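Local coordinates for protein 2-oxoadipate dioxygenase/decarboxylase (Pseudomonas putida, PDB 6W1G) that uses iron(II) and dioxygen to decarboxylate and hydroxylate 2-oxoadipate, giving D-2-hydroxyglutarate in the catabolism of D-lysine, at residues S17-L22 with E185-F190; L22-K25 with L30-T33; M91-V96 with S124-F129; V395-L400 with A442-S447. All coordinates share one frame; numbering follows the deposited sequence. Where two conformers were deposited one is given.

Contact 1: residues S17-L22 with E185-F190; sequences SAAMSL and EALHTF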
loop_
_atom_site.group_PDB
_atom_site.type_symbol
_atom_site.label_atom_id
_atom_site.label_comp_id
_atom_site.label_asym_id
_atom_site.label_seq_id
_atom_site.Cartn_x
_atom_site.Cartn_y
_atom_site.Cartn_z
ATOM N N SER A 17 -2.679 -12.426 -4.621
ATOM C CA SER A 17 -3.498 -11.220 -4.629
ATOM C C SER A 17 -4.867 -11.534 -5.220
ATOM O O SER A 17 -5.915 -11.102 -4.720
ATOM C CB SER A 17 -2.801 -10.158 -5.432
ATOM O OG SER A 17 -3.603 -9.000 -5.499
ATOM N N ALA A 18 -4.890 -12.256 -6.349
ATOM C CA ALA A 18 -6.166 -12.581 -6.981
ATOM C C ALA A 18 -7.034 -13.468 -6.106
ATOM O O ALA A 18 -8.263 -13.267 -6.010
ATOM C CB ALA A 18 -5.931 -13.276 -8.327
ATOM N N ALA A 19 -6.416 -14.454 -5.436
ATOM C CA ALA A 19 -7.185 -15.334 -4.545
ATOM C C ALA A 19 -7.703 -14.567 -3.338
ATOM O O ALA A 19 -8.827 -14.821 -2.874
ATOM C CB ALA A 19 -6.331 -16.530 -4.120
ATOM N N MET A 20 -6.901 -13.659 -2.793
ATOM C CA MET A 20 -7.354 -12.826 -1.683
ATOM C C MET A 20 -8.546 -11.984 -2.106
ATOM O O MET A 20 -9.503 -11.829 -1.345
ATOM C CB MET A 20 -6.217 -11.933 -1.171
ATOM C CG MET A 20 -5.101 -12.628 -0.369
ATOM S SD MET A 20 -5.466 -12.881 1.373
ATOM C CE MET A 20 -5.092 -11.284 2.070
ATOM N N SER A 21 -8.489 -11.410 -3.299
ATOM C CA SER A 21 -9.583 -10.576 -3.775
ATOM C C SER A 21 -10.867 -11.372 -3.916
ATOM O O SER A 21 -11.942 -10.926 -3.517
ATOM C CB SER A 21 -9.173 -9.921 -5.092
ATOM O OG SER A 21 -10.162 -8.992 -5.510
ATOM N N LEU A 22 -10.783 -12.563 -4.489
ATOM C CA LEU A 22 -11.985 -13.376 -4.612
ATOM C C LEU A 22 -12.537 -13.767 -3.244
ATOM O O LEU A 22 -13.753 -13.773 -3.032
ATOM C CB LEU A 22 -11.666 -14.614 -5.443
ATOM C CG LEU A 22 -11.477 -14.193 -6.906
ATOM C CD1 LEU A 22 -11.370 -15.466 -7.707
ATOM C CD2 LEU A 22 -12.523 -13.269 -7.545
ATOM N N GLU A 185 -3.053 -22.425 1.351
ATOM C CA GLU A 185 -2.781 -22.540 2.770
ATOM C C GLU A 185 -2.537 -21.199 3.405
ATOM O O GLU A 185 -2.978 -20.940 4.526
ATOM C CB GLU A 185 -1.613 -23.494 2.989
ATOM C CG GLU A 185 -1.907 -24.914 2.642
ATOM C CD GLU A 185 -2.923 -25.599 3.574
ATOM O OE1 GLU A 185 -3.096 -25.167 4.732
ATOM O OE2 GLU A 185 -3.520 -26.609 3.136
ATOM N N ALA A 186 -1.794 -20.345 2.719
ATOM C CA ALA A 186 -1.553 -18.996 3.229
ATOM C C ALA A 186 -2.846 -18.220 3.384
ATOM O O ALA A 186 -3.008 -17.455 4.334
ATOM C CB ALA A 186 -0.638 -18.242 2.280
ATOM N N LEU A 187 -3.773 -18.394 2.443
ATOM C CA LEU A 187 -5.010 -17.639 2.487
ATOM C C LEU A 187 -5.797 -17.924 3.753
ATOM O O LEU A 187 -6.489 -17.037 4.259
ATOM C CB LEU A 187 -5.826 -18.023 1.263
ATOM C CG LEU A 187 -6.959 -17.119 0.808
ATOM C CD1 LEU A 187 -6.422 -15.796 0.425
ATOM C CD2 LEU A 187 -7.668 -17.788 -0.359
ATOM N N HIS A 188 -5.684 -19.145 4.291
ATOM C CA HIS A 188 -6.423 -19.454 5.492
ATOM C C HIS A 188 -6.087 -18.511 6.638
ATOM O O HIS A 188 -6.945 -18.220 7.487
ATOM C CB HIS A 188 -6.133 -20.891 5.913
ATOM C CG HIS A 188 -6.703 -21.936 5.021
ATOM N ND1 HIS A 188 -7.987 -21.878 4.512
ATOM C CD2 HIS A 188 -6.180 -23.109 4.596
ATOM C CE1 HIS A 188 -8.218 -22.966 3.792
ATOM N NE2 HIS A 188 -7.139 -23.732 3.833
ATOM N N THR A 189 -4.852 -17.990 6.664
ATOM C CA THR A 189 -4.432 -17.104 7.740
ATOM C C THR A 189 -5.305 -15.876 7.816
ATOM O O THR A 189 -5.466 -15.314 8.901
ATOM C CB THR A 189 -2.972 -16.735 7.551
ATOM O OG1 THR A 189 -2.209 -17.926 7.617
ATOM C CG2 THR A 189 -2.443 -15.865 8.627
ATOM N N PHE A 190 -5.855 -15.446 6.672
ATOM C CA PHE A 190 -6.489 -14.140 6.527
ATOM C C PHE A 190 -7.995 -14.200 6.375
ATOM O O PHE A 190 -8.643 -13.157 6.197
ATOM C CB PHE A 190 -5.863 -13.433 5.327
ATOM C CG PHE A 190 -4.355 -13.414 5.403
ATOM C CD1 PHE A 190 -3.712 -12.706 6.406
ATOM C CD2 PHE A 190 -3.599 -14.200 4.572
ATOM C CE1 PHE A 190 -2.370 -12.725 6.526
ATOM C CE2 PHE A 190 -2.210 -14.211 4.684
ATOM C CZ PHE A 190 -1.598 -13.472 5.670
#

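Contact 2: residues L22-K25 with L30-T33; sequences LMYK and LYGT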
loop_
_atom_site.group_PDB
_atom_site.type_symbol
_atom_site.label_atom_id
_atom_site.label_comp_id
_atom_site.label_asym_id
_atom_site.label_seq_id
_atom_site.Cartn_x
_atom_site.Cartn_y
_atom_site.Cartn_z
ATOM N N LEU A 22 -10.783 -12.563 -4.489
ATOM C CA LEU A 22 -11.985 -13.376 -4.612
ATOM C C LEU A 22 -12.537 -13.767 -3.244
ATOM O O LEU A 22 -13.753 -13.773 -3.032
ATOM C CB LEU A 22 -11.666 -14.614 -5.443
ATOM C CG LEU A 22 -11.477 -14.193 -6.906
ATOM C CD1 LEU A 22 -11.370 -15.466 -7.707
ATOM C CD2 LEU A 22 -12.523 -13.269 -7.545
ATOM N N MET A 23 -11.664 -14.131 -2.307
ATOM C CA MET A 23 -12.124 -14.512 -0.976
ATOM C C MET A 23 -12.802 -13.337 -0.286
ATOM O O MET A 23 -13.898 -13.478 0.290
ATOM C CB MET A 23 -10.934 -14.981 -0.132
ATOM C CG MET A 23 -11.288 -15.259 1.314
ATOM S SD MET A 23 -9.937 -15.887 2.315
ATOM C CE MET A 23 -9.053 -14.361 2.621
ATOM N N TYR A 24 -12.172 -12.167 -0.338
ATOM C CA TYR A 24 -12.706 -10.985 0.311
ATOM C C TYR A 24 -14.042 -10.581 -0.309
ATOM O O TYR A 24 -14.960 -10.169 0.402
ATOM C CB TYR A 24 -11.655 -9.861 0.274
ATOM C CG TYR A 24 -12.041 -8.628 1.039
ATOM C CD1 TYR A 24 -12.162 -8.640 2.432
ATOM C CD2 TYR A 24 -12.294 -7.459 0.384
ATOM C CE1 TYR A 24 -12.504 -7.506 3.118
ATOM C CE2 TYR A 24 -12.675 -6.326 1.071
ATOM C CZ TYR A 24 -12.775 -6.352 2.433
ATOM O OH TYR A 24 -13.125 -5.218 3.095
ATOM N N LYS A 25 -14.154 -10.697 -1.623
ATOM C CA LYS A 25 -15.409 -10.352 -2.286
ATOM C C LYS A 25 -16.538 -11.247 -1.800
ATOM O O LYS A 25 -17.654 -10.777 -1.630
ATOM C CB LYS A 25 -15.213 -10.448 -3.784
ATOM C CG LYS A 25 -16.453 -10.060 -4.570
ATOM C CD LYS A 25 -16.204 -10.104 -6.066
ATOM C CE LYS A 25 -17.521 -10.037 -6.825
ATOM N NZ LYS A 25 -17.383 -9.852 -8.299
ATOM N N LEU A 30 -19.913 -5.711 -0.888
ATOM C CA LEU A 30 -19.752 -4.328 -1.352
ATOM C C LEU A 30 -18.373 -4.057 -1.905
ATOM O O LEU A 30 -18.214 -3.102 -2.676
ATOM C CB LEU A 30 -20.164 -3.355 -0.229
ATOM C CG LEU A 30 -21.681 -3.138 -0.069
ATOM C CD1 LEU A 30 -22.038 -2.435 1.233
ATOM C CD2 LEU A 30 -22.322 -2.373 -1.247
ATOM N N TYR A 31 -17.373 -4.885 -1.573
ATOM C CA TYR A 31 -16.079 -4.798 -2.240
ATOM C C TYR A 31 -16.207 -5.136 -3.720
ATOM O O TYR A 31 -15.598 -4.490 -4.570
ATOM C CB TYR A 31 -15.072 -5.692 -1.533
ATOM C CG TYR A 31 -13.797 -5.892 -2.286
ATOM C CD1 TYR A 31 -12.788 -4.942 -2.281
ATOM C CD2 TYR A 31 -13.578 -7.070 -2.966
ATOM C CE1 TYR A 31 -11.585 -5.194 -2.925
ATOM C CE2 TYR A 31 -12.410 -7.326 -3.619
ATOM C CZ TYR A 31 -11.396 -6.390 -3.595
ATOM O OH TYR A 31 -10.210 -6.609 -4.272
ATOM N N GLY A 32 -17.006 -6.144 -4.067
ATOM C CA GLY A 32 -17.279 -6.391 -5.465
ATOM C C GLY A 32 -17.953 -5.221 -6.164
ATOM O O GLY A 32 -17.622 -4.896 -7.317
ATOM N N THR A 33 -18.922 -4.583 -5.488
ATOM C CA THR A 33 -19.529 -3.368 -6.022
ATOM C C THR A 33 -18.476 -2.299 -6.261
ATOM O O THR A 33 -18.480 -1.651 -7.317
ATOM C CB THR A 33 -20.580 -2.910 -5.023
ATOM O OG1 THR A 33 -21.479 -3.996 -4.777
ATOM C CG2 THR A 33 -21.330 -1.725 -5.568
HETATM O O HOH W 1 -16.740 -7.085 -8.852
#

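Contact 3: residues M91-V96 with S124-F129; sequences MGMQPV and SPFRVF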
loop_
_atom_site.group_PDB
_atom_site.type_symbol
_atom_site.label_atom_id
_atom_site.label_comp_id
_atom_site.label_asym_id
_atom_site.label_seq_id
_atom_site.Cartn_x
_atom_site.Cartn_y
_atom_site.Cartn_z
ATOM N N MET A 91 6.659 -14.997 -1.780
ATOM C CA MET A 91 6.043 -14.237 -2.861
ATOM C C MET A 91 6.839 -13.001 -3.250
ATOM O O MET A 91 6.276 -12.076 -3.852
ATOM C CB MET A 91 4.628 -13.860 -2.452
ATOM C CG MET A 91 3.794 -15.079 -2.198
ATOM S SD MET A 91 2.082 -14.768 -1.842
ATOM C CE MET A 91 2.208 -14.094 -0.350
ATOM N N GLY A 92 8.129 -12.955 -2.913
ATOM C CA GLY A 92 8.936 -11.859 -3.360
ATOM C C GLY A 92 8.626 -10.535 -2.693
ATOM O O GLY A 92 8.956 -9.482 -3.260
ATOM N N MET A 93 8.002 -10.564 -1.514
ATOM C CA MET A 93 7.595 -9.345 -0.831
ATOM C C MET A 93 8.514 -9.129 0.340
ATOM O O MET A 93 8.652 -10.042 1.170
ATOM C CB MET A 93 6.145 -9.499 -0.368
ATOM C CG MET A 93 5.194 -9.626 -1.536
ATOM S SD MET A 93 3.544 -10.282 -1.117
ATOM C CE MET A 93 2.911 -8.834 -0.320
ATOM N N GLN A 94 9.111 -8.012 0.458
ATOM C CA GLN A 94 10.039 -7.605 1.489
ATOM C C GLN A 94 9.453 -6.487 2.319
ATOM O O GLN A 94 8.654 -5.705 1.815
ATOM C CB GLN A 94 11.359 -7.142 0.889
ATOM C CG GLN A 94 11.983 -8.177 0.023
ATOM C CD GLN A 94 13.240 -7.649 -0.635
ATOM O OE1 GLN A 94 14.121 -7.099 0.037
ATOM N NE2 GLN A 94 13.329 -7.791 -1.960
ATOM N N PRO A 95 9.875 -6.331 3.584
ATOM C CA PRO A 95 9.338 -5.230 4.412
ATOM C C PRO A 95 9.946 -3.894 4.025
ATOM O O PRO A 95 11.178 -3.756 4.031
ATOM C CB PRO A 95 9.743 -5.638 5.831
ATOM C CG PRO A 95 10.976 -6.496 5.601
ATOM C CD PRO A 95 10.783 -7.233 4.334
ATOM N N VAL A 96 9.099 -2.937 3.693
ATOM C CA VAL A 96 9.535 -1.615 3.254
ATOM C C VAL A 96 8.854 -0.583 4.135
ATOM O O VAL A 96 7.626 -0.590 4.279
ATOM C CB VAL A 96 9.190 -1.370 1.771
ATOM C CG1 VAL A 96 9.661 0.012 1.370
ATOM C CG2 VAL A 96 9.784 -2.456 0.907
ATOM N N SER A 124 3.238 -7.868 -10.454
ATOM C CA SER A 124 2.232 -7.671 -9.417
ATOM C C SER A 124 2.694 -6.637 -8.422
ATOM O O SER A 124 3.723 -6.859 -7.744
ATOM C CB SER A 124 1.910 -8.944 -8.647
ATOM O OG SER A 124 0.993 -8.636 -7.591
ATOM N N PRO A 125 1.936 -5.553 -8.224
ATOM C CA PRO A 125 2.311 -4.553 -7.236
ATOM C C PRO A 125 1.617 -4.762 -5.895
ATOM O O PRO A 125 1.559 -3.848 -5.061
ATOM C CB PRO A 125 1.828 -3.252 -7.870
ATOM C CG PRO A 125 0.570 -3.680 -8.530
ATOM C CD PRO A 125 0.856 -5.060 -9.115
ATOM N N PHE A 126 1.117 -5.969 -5.652
ATOM C CA PHE A 126 0.428 -6.248 -4.389
ATOM C C PHE A 126 1.304 -5.919 -3.203
ATOM O O PHE A 126 2.481 -6.301 -3.159
ATOM C CB PHE A 126 0.019 -7.717 -4.359
ATOM C CG PHE A 126 -0.808 -8.110 -3.204
ATOM C CD1 PHE A 126 -2.049 -7.531 -2.994
ATOM C CD2 PHE A 126 -0.381 -9.099 -2.333
ATOM C CE1 PHE A 126 -2.850 -7.930 -1.923
ATOM C CE2 PHE A 126 -1.176 -9.520 -1.292
ATOM C CZ PHE A 126 -2.415 -8.927 -1.085
ATOM N N ARG A 127 0.707 -5.286 -2.208
ATOM C CA ARG A 127 1.385 -4.984 -0.941
ATOM C C ARG A 127 0.468 -5.377 0.198
ATOM O O ARG A 127 -0.746 -5.345 0.041
ATOM C CB ARG A 127 1.714 -3.500 -0.665
ATOM C CG ARG A 127 2.147 -2.660 -1.789
ATOM C CD ARG A 127 0.993 -1.826 -2.297
ATOM N NE ARG A 127 1.445 -1.038 -3.376
ATOM C CZ ARG A 127 0.707 -0.716 -4.449
ATOM N NH1 ARG A 127 1.199 -0.021 -5.429
ATOM N NH2 ARG A 127 -0.569 -1.103 -4.531
ATOM N N VAL A 128 1.071 -5.728 1.342
ATOM C CA VAL A 128 0.310 -5.978 2.546
ATOM C C VAL A 128 0.861 -5.104 3.659
ATOM O O VAL A 128 1.985 -5.334 4.147
ATOM C CB VAL A 128 0.229 -7.431 2.967
ATOM C CG1 VAL A 128 -0.589 -7.538 4.278
ATOM C CG2 VAL A 128 -0.404 -8.260 1.878
ATOM N N PHE A 129 0.084 -4.087 4.046
ATOM C CA PHE A 129 0.400 -3.223 5.179
ATOM C C PHE A 129 0.126 -4.017 6.446
ATOM O O PHE A 129 -0.994 -4.503 6.635
ATOM C CB PHE A 129 -0.491 -1.990 5.126
ATOM C CG PHE A 129 -0.122 -0.916 6.104
ATOM C CD1 PHE A 129 -0.684 -0.853 7.367
ATOM C CD2 PHE A 129 0.831 0.026 5.773
ATOM C CE1 PHE A 129 -0.324 0.152 8.236
ATOM C CE2 PHE A 129 1.182 1.033 6.663
ATOM C CZ PHE A 129 0.611 1.086 7.879
#

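Contact 4: residues V395-L400 with A442-S447; sequences VYEDFL and ALYAQS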
loop_
_atom_site.group_PDB
_atom_site.type_symbol
_atom_site.label_atom_id
_atom_site.label_comp_id
_atom_site.label_asym_id
_atom_site.label_seq_id
_atom_site.Cartn_x
_atom_site.Cartn_y
_atom_site.Cartn_z
ATOM N N VAL A 395 5.656 5.819 -9.881
ATOM C CA VAL A 395 4.495 5.648 -9.006
ATOM C C VAL A 395 4.913 5.275 -7.601
ATOM O O VAL A 395 5.795 4.438 -7.381
ATOM C CB VAL A 395 3.492 4.674 -9.631
ATOM C CG1 VAL A 395 4.091 3.251 -9.849
ATOM C CG2 VAL A 395 2.192 4.597 -8.807
ATOM N N TYR A 396 4.206 5.856 -6.642
ATOM C CA TYR A 396 4.406 5.585 -5.221
ATOM C C TYR A 396 3.804 4.248 -4.862
ATOM O O TYR A 396 2.628 3.988 -5.155
ATOM C CB TYR A 396 3.715 6.711 -4.460
ATOM C CG TYR A 396 3.997 6.702 -2.961
ATOM C CD1 TYR A 396 5.302 6.804 -2.503
ATOM C CD2 TYR A 396 2.980 6.633 -2.031
ATOM C CE1 TYR A 396 5.600 6.853 -1.138
ATOM C CE2 TYR A 396 3.247 6.696 -0.675
ATOM C CZ TYR A 396 4.582 6.783 -0.242
ATOM O OH TYR A 396 4.948 6.854 1.079
ATOM N N GLU A 397 4.595 3.413 -4.199
ATOM C CA GLU A 397 4.237 2.057 -3.830
ATOM C C GLU A 397 3.944 1.882 -2.359
ATOM O O GLU A 397 3.533 0.779 -1.948
ATOM C CB GLU A 397 5.411 1.089 -4.174
ATOM C CG GLU A 397 5.823 1.150 -5.608
ATOM C CD GLU A 397 4.869 0.518 -6.613
ATOM O OE1 GLU A 397 3.797 -0.010 -6.222
ATOM O OE2 GLU A 397 5.189 0.585 -7.841
ATOM N N ASP A 398 4.136 2.929 -1.555
ATOM C CA ASP A 398 4.056 2.852 -0.084
ATOM C C ASP A 398 2.802 3.576 0.412
ATOM O O ASP A 398 1.784 3.603 -0.287
ATOM C CB ASP A 398 5.391 3.313 0.465
ATOM C CG ASP A 398 6.498 2.396 -0.007
ATOM O OD1 ASP A 398 6.487 1.235 0.431
ATOM O OD2 ASP A 398 7.311 2.817 -0.859
ATOM N N PHE A 399 2.857 4.104 1.630
ATOM C CA PHE A 399 1.658 4.583 2.304
ATOM C C PHE A 399 1.912 5.978 2.864
ATOM O O PHE A 399 3.064 6.452 2.908
ATOM C CB PHE A 399 1.254 3.572 3.368
ATOM C CG PHE A 399 0.872 2.261 2.731
ATOM C CD1 PHE A 399 -0.402 2.069 2.289
ATOM C CD2 PHE A 399 1.800 1.275 2.463
ATOM C CE1 PHE A 399 -0.781 0.936 1.631
ATOM C CE2 PHE A 399 1.444 0.142 1.756
ATOM C CZ PHE A 399 0.146 -0.065 1.399
ATOM N N LEU A 400 0.827 6.666 3.224
ATOM C CA LEU A 400 0.996 8.009 3.740
ATOM C C LEU A 400 1.804 8.005 5.033
ATOM O O LEU A 400 1.660 7.101 5.873
ATOM C CB LEU A 400 -0.361 8.692 3.919
ATOM C CG LEU A 400 -1.127 8.978 2.615
ATOM C CD1 LEU A 400 -2.531 9.509 2.925
ATOM C CD2 LEU A 400 -0.350 9.946 1.707
ATOM N N ALA A 442 15.458 4.994 -1.061
ATOM C CA ALA A 442 16.593 4.385 -1.745
ATOM C C ALA A 442 16.131 3.486 -2.881
ATOM O O ALA A 442 16.740 3.485 -3.968
ATOM C CB ALA A 442 17.457 3.609 -0.747
ATOM N N LEU A 443 15.032 2.755 -2.668
ATOM C CA LEU A 443 14.503 1.885 -3.711
ATOM C C LEU A 443 14.003 2.718 -4.897
ATOM O O LEU A 443 14.205 2.343 -6.059
ATOM C CB LEU A 443 13.358 1.040 -3.143
ATOM C CG LEU A 443 13.770 -0.009 -2.117
ATOM C CD1 LEU A 443 12.521 -0.650 -1.543
ATOM C CD2 LEU A 443 14.670 -1.011 -2.737
ATOM N N TYR A 444 13.340 3.846 -4.637
ATOM C CA TYR A 444 12.874 4.694 -5.724
ATOM C C TYR A 444 14.044 5.286 -6.499
ATOM O O TYR A 444 14.023 5.351 -7.733
ATOM C CB TYR A 444 11.974 5.810 -5.205
ATOM C CG TYR A 444 10.659 5.357 -4.620
ATOM C CD1 TYR A 444 9.872 4.416 -5.255
ATOM C CD2 TYR A 444 10.204 5.899 -3.442
ATOM C CE1 TYR A 444 8.669 3.990 -4.700
ATOM C CE2 TYR A 444 8.978 5.476 -2.903
ATOM C CZ TYR A 444 8.248 4.517 -3.533
ATOM O OH TYR A 444 7.013 4.099 -3.054
ATOM N N ALA A 445 15.081 5.725 -5.789
ATOM C CA ALA A 445 16.261 6.250 -6.458
ATOM C C ALA A 445 16.871 5.208 -7.375
ATOM O O ALA A 445 17.343 5.541 -8.476
ATOM C CB ALA A 445 17.281 6.770 -5.443
ATOM N N GLN A 446 16.882 3.967 -6.935
ATOM C CA GLN A 446 17.407 2.885 -7.765
ATOM C C GLN A 446 16.573 2.651 -9.009
ATOM O O GLN A 446 17.105 2.422 -10.100
ATOM C CB GLN A 446 17.544 1.576 -6.972
ATOM C CG GLN A 446 18.610 1.615 -5.934
ATOM C CD GLN A 446 18.747 0.327 -5.165
ATOM O OE1 GLN A 446 17.774 -0.258 -4.742
ATOM N NE2 GLN A 446 19.961 -0.125 -5.007
ATOM N N SER A 447 15.260 2.704 -8.894
ATOM C CA SER A 447 14.373 2.584 -10.057
ATOM C C SER A 447 14.645 3.680 -11.076
ATOM O O SER A 447 14.720 3.428 -12.302
ATOM C CB SER A 447 12.890 2.729 -9.668
ATOM O OG SER A 447 12.320 1.661 -8.949
#

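Contact 1: residues S17-L22 with E185-F190
M20 and L187 mark the closest approach of the two backbones, their CA atoms 6.8 Å apart, where helix 9-27 passes residues 185-190, which lie on and just after helix 176-188. No hydrogen bond crosses the interface, and its 186 Å² of buried surface is contributed by A19, M20, L187 and F190. L187 reaches over with a forked end: CG stands anti to the backbone N (chi1 -162°), and the two methyls then part company. CD2 goes to A19, lying 4.2 Å from A19 CB, while CD1 rests against the flank of M20, 3.5 Å from M20 CG. The M20 chain, bent at chi2 and chi3, runs antiparallel alongside the L187 branch. Two conformers of M20 were deposited and its contacts are those of the one given; the 3.2 Å approach of M20 SD to L187 CD1 is therefore doubtful evidence of strain. Beyond L187 the thioether meets F190 in an oblique Met-aromatic contact, with M20 SD 4.9 Å from the F190 ring centroid and 54° off the ring normal. The terminal methyl, M20 CE, lies 4.0 Å from F190 CB. One face of the F190 ring carries T189 CB over its centre, and F16 and I73 also pack on this side chain. S17 points away from this interface, and S17 OG is hydrogen-bonded to R69. The chemistry therefore implies a joint made by apolar fit and a polarisable sulfur, tying the N-terminal helix to helix 176-188, with the M20 side chain about 12 Å from the bound nickel ion.

Contact 2: residues L22-K25 with L30-T33
Y24 and Y31 each hold CG anti to the backbone N, with chi1 at -174° and 168°, and these torsions carry both rings into the junction between the consecutive helices 9-27 and 29-48. There they form a T-shaped pair in which the edge of Y24 is directed at a face of Y31, with planes at 72° and ring centroids 4.9 Å apart. The touching edge is CD2-CE2 of Y24; Y24 CD2 sits 3.4 Å above the Y31 plane, nearer Y31 CG than the ring centre. K25 approaches the same ring differently, laying its CB in the ring plane 3.8 Å from Y31 CD2. Its chain then runs out extended along G32, with K25 CD 3.9 Å from G32 CA. A beta carbon built on G32 would fall 2.8 Å from K25 CE, which shows how closely the lysine lies against the backbone. At the far end one water accepts from K25 NZ at 2.9 Å and donates to G32 O at 2.8 Å. Y31 OH is hydrogen-bonded to S21 OG. With a leucine in place of Y31, the edge of Y24 would probably lose its aromatic face and S21 its hydroxyl partner. Aromatic packing thus secures the buried side of the junction, where Y24 also touches L227 and the Y24 side chain lies about 5 Å from that of metal ligand H226, whereas the exposed lysine side is joined through water.

Contact 3: residues M91-V96 with S124-F129
M93 meets F126 and V128 with a single group, the CE methyl. The chain leaves with CG anti to the carbonyl carbon and turns at its last torsion (chi3 74°), which carries CE over the backbone of 126-128. From there M93 CE lies 3.9 Å from F126 CD2, approaching the ring obliquely, and 4.0 Å from V128 CG2; it is also 3.8 Å from F126 O. The contact is apolar, with CA atoms no nearer than the 7.6 Å between M93 and R127. Local motifs order both flanks: G92, at positive phi, is the C-prime residue of a Schellman motif closing helix 78-90, and S124 OG accepts from F126 N (3.3 Å, 165°) in an ST turn. The guanidinium of R127 is turned off to the far side, where it forms salt bridges with E397 and E68. Strands 94-100 and 127-133 are not neighbours; strand 108-114 runs between them, its R114 and F113 bonded to the backbones of Q94 and V128. M93 hence bridges the entrances of two strands at one end of the mixed sheet. The run of strand 69-75, helix 78-90 and these three strands is consistent with the beta-alpha-beta-beta-beta module of the glyoxalase clan, whose first strand here carries metal ligand H70.

Contact 4: residues V395-L400 with A442-S447
Y444 drives its hydroxyl into the loop at Y396, E397 and D398, and everything tight in this contact gathers round that one oxygen. Its CG lies anti to the carbonyl carbon (chi1 -66°), sending the ring off helix 440-458 toward the loop. E397 N donates to Y444 OH at 2.8 Å with a nearly straight angle of 164°, arriving near the ring plane. D398 OD2 accepts a weak hydrogen bond from the same hydroxyl, Y444 OH, at 2.6 Å. Y396 CD1 lies 3.2 Å from Y444 OH, and the two rings meet rim to rim, their planes at 41°. Between these two segments the contact is looser toward the helix: V395 O is 4.0 Å from Y444 CE1, and the nearest CA atoms, of Y396 and Y444, are 8.5 Å apart. R114, A301 and L394 pack on the rest of the Y444 side chain. The loop is braced internally by Y396 OH donating to F399 O, while D398 N lies over the centre of the Y396 ring. A phenylalanine at Y444 would probably leave E397 N without its acceptor and D398 OD2 without this donor, removing the loop's hydrogen-bonded tie to helix 440-458. Further salt bridges pair D398 with R114 and E397 with R127 and R64. The arrangement is consistent with a second shell round the metal site: F399 of the same loop meets ligand H70 edge-to-face, and V402 just beyond binds 2-oxoadipate.

How the contacts relate
All four contacts are largely buried, but contacts 3 and 4 lie nearer the chain centre (8 and 11 Å, centre to centre) than contacts 1 and 2 (17 and 18 Å), and contact 2 has an exposed edge. Contacts 1 and 2 share helix 9-27 and are coupled by S21 OG to Y31 OH, 2.7 Å; contact 1 also touches contact 3, where S17 OG packs on F126. Contacts 3 and 4 are joined by the salt bridge of R127 NH1 to E397 OE1, 2.7 Å. Chemistry tracks depth only in part: methionine packing occurs both near the centre (contact 3) and farther out (contact 1), with a T-shaped tyrosine pair and water in contact 2 and hydrogen bonds in contact 4.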